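Local coordinates for protein aspartokinase (Synechocystis, PDB 3L76) that probably phosphorylates the beta-carboxyl group of L-aspartate with ATP, opening the pathway to lysine and threonine, and binds both of these amino acids at its ACT domains, at residues Gly457-Ala460 with Gln461-Ala465. Sequence-based numbering, arbitrary orientation.
Sequences GMAA and QLFTA. With THR (threonine), chain D.
Ala-460 and Thr-464 are joined twice through one acceptor: the carbonyl O of Ala-460 takes the backbone N of Thr-464 at 2.8 Å and its hydroxyl OG1 at 2.7 Å. The two donors arrive from opposite faces of the carbonyl plane, and OG1 stands 42° out of it. A chi1 of -69° makes this possible, since it sets OG1 beside the threonine's own N and turns CG2 away. One residue earlier, Phe-463 N gives Ala-459 O a nearly straight bond of 3.0 Å (N-H...O 165°), while the phenylalanine ring turns its edge to that oxygen, which lies near the ring plane. Leu-462 N bonds to Met-458 O, and the leucine CG rests against the same carbonyl. Gln-461 N closes the first turn on Gly-457 O at 3.0 Å. Along this flank the side chains of Met-458 and Gln-461 run side by side, with methyl CE 4.0 Å from amide OE1. Gly-457, at the N-cap position, has a positive phi, a conformation that glycine adopts readily.

Around this turn, Trp-516 touches Met-458, Gln-461 and Leu-462, the Phe-463 ring meets Phe-495 edge-to-face, and Phe-376 of helix 371-381 packs on Ala-459 and Ala-460. At the helix start, Ala-459 N donates to OXT of the bound threonine at 3.0 Å, and the positive end of the helix dipole probably favours that carboxylate. Asp-454, Asn-385, Gln-478 and Ile-386 also hydrogen-bond the bound threonine. A glycine-capped helix N-terminus receiving an amino-acid carboxylate, with residues from two ACT domains completing the pocket, is characteristic of effector sites in ACT-domain aspartokinases.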
loop_
_atom_site.group_PDB
_atom_site.type_symbol
_atom_site.label_atom_id
_atom_site.label_comp_id
_atom_site.label_asym_id
_atom_site.label_seq_id
_atom_site.Cartn_x
_atom_site.Cartn_y
_atom_site.Cartn_z
ATOM N N GLY A 457 -48.219 6.455 6.483
ATOM C CA GLY A 457 -47.302 5.744 7.351
ATOM C C GLY A 457 -47.304 4.222 7.263
ATOM O O GLY A 457 -46.400 3.564 7.773
ATOM N N MET A 458 -48.310 3.647 6.616
ATOM C CA MET A 458 -48.391 2.194 6.524
ATOM C C MET A 458 -47.249 1.594 5.699
ATOM O O MET A 458 -46.534 0.730 6.186
ATOM C CB MET A 458 -49.759 1.763 6.000
ATOM C CG MET A 458 -50.915 2.195 6.898
ATOM S SD MET A 458 -50.832 1.456 8.557
ATOM C CE MET A 458 -50.283 2.833 9.528
ATOM N N ALA A 459 -47.070 2.060 4.464
ATOM C CA ALA A 459 -45.941 1.625 3.637
ATOM C C ALA A 459 -44.597 1.928 4.304
ATOM O O ALA A 459 -43.659 1.142 4.221
ATOM C CB ALA A 459 -45.994 2.286 2.257
ATOM N N ALA A 460 -44.503 3.093 4.931
ATOM C CA ALA A 460 -43.307 3.470 5.667
ATOM C C ALA A 460 -42.942 2.399 6.678
ATOM O O ALA A 460 -41.799 1.939 6.727
ATOM C CB ALA A 460 -43.494 4.825 6.373
ATOM N N GLN A 461 -43.914 1.994 7.481
ATOM C CA GLN A 461 -43.625 1.060 8.564
ATOM C C GLN A 461 -43.274 -0.352 8.079
ATOM O O GLN A 461 -42.459 -1.035 8.692
ATOM C CB GLN A 461 -44.722 1.087 9.643
ATOM C CG GLN A 461 -45.660 -0.100 9.691
ATOM C CD GLN A 461 -46.746 0.095 10.734
ATOM O OE1 GLN A 461 -47.005 1.220 11.169
ATOM N NE2 GLN A 461 -47.385 -0.995 11.140
ATOM N N LEU A 462 -43.845 -0.757 6.953
ATOM C CA LEU A 462 -43.563 -2.073 6.403
ATOM C C LEU A 462 -42.181 -2.106 5.780
ATOM O O LEU A 462 -41.412 -3.043 5.982
ATOM C CB LEU A 462 -44.611 -2.447 5.361
ATOM C CG LEU A 462 -46.030 -2.631 5.901
ATOM C CD1 LEU A 462 -47.031 -2.509 4.789
ATOM C CD2 LEU A 462 -46.176 -3.962 6.638
ATOM N N PHE A 463 -41.860 -1.071 5.020
ATOM C CA PHE A 463 -40.582 -1.042 4.333
ATOM C C PHE A 463 -39.431 -0.603 5.220
ATOM O O PHE A 463 -38.292 -1.006 4.973
ATOM C CB PHE A 463 -40.665 -0.267 3.022
ATOM C CG PHE A 463 -41.459 -0.973 2.000
ATOM C CD1 PHE A 463 -40.910 -2.021 1.302
ATOM C CD2 PHE A 463 -42.779 -0.646 1.784
ATOM C CE1 PHE A 463 -41.658 -2.716 0.380
ATOM C CE2 PHE A 463 -43.525 -1.346 0.873
ATOM C CZ PHE A 463 -42.965 -2.387 0.176
ATOM N N THR A 464 -39.725 0.164 6.274
ATOM C CA THR A 464 -38.688 0.500 7.252
ATOM C C THR A 464 -38.215 -0.763 7.956
ATOM O O THR A 464 -37.021 -0.949 8.180
ATOM C CB THR A 464 -39.171 1.503 8.307
ATOM O OG1 THR A 464 -39.366 2.774 7.698
ATOM C CG2 THR A 464 -38.142 1.660 9.424
ATOM N N ALA A 465 -39.170 -1.626 8.289
ATOM C CA ALA A 465 -38.893 -2.891 8.951
ATOM C C ALA A 465 -37.941 -3.771 8.153
ATOM O O ALA A 465 -36.971 -4.295 8.692
ATOM C CB ALA A 465 -40.189 -3.627 9.233
HETATM N N THR D . -51.711 4.661 1.757
HETATM C CA THR D . -50.703 3.938 2.529
HETATM C C THR D . -49.584 4.887 2.927
HETATM O O THR D . -49.538 6.037 2.453
HETATM C CB THR D . -50.094 2.765 1.748
HETATM O OG1 THR D . -49.459 3.263 0.558
HETATM C CG2 THR D . -51.178 1.730 1.385
HETATM O OXT THR D . -48.724 4.505 3.733
#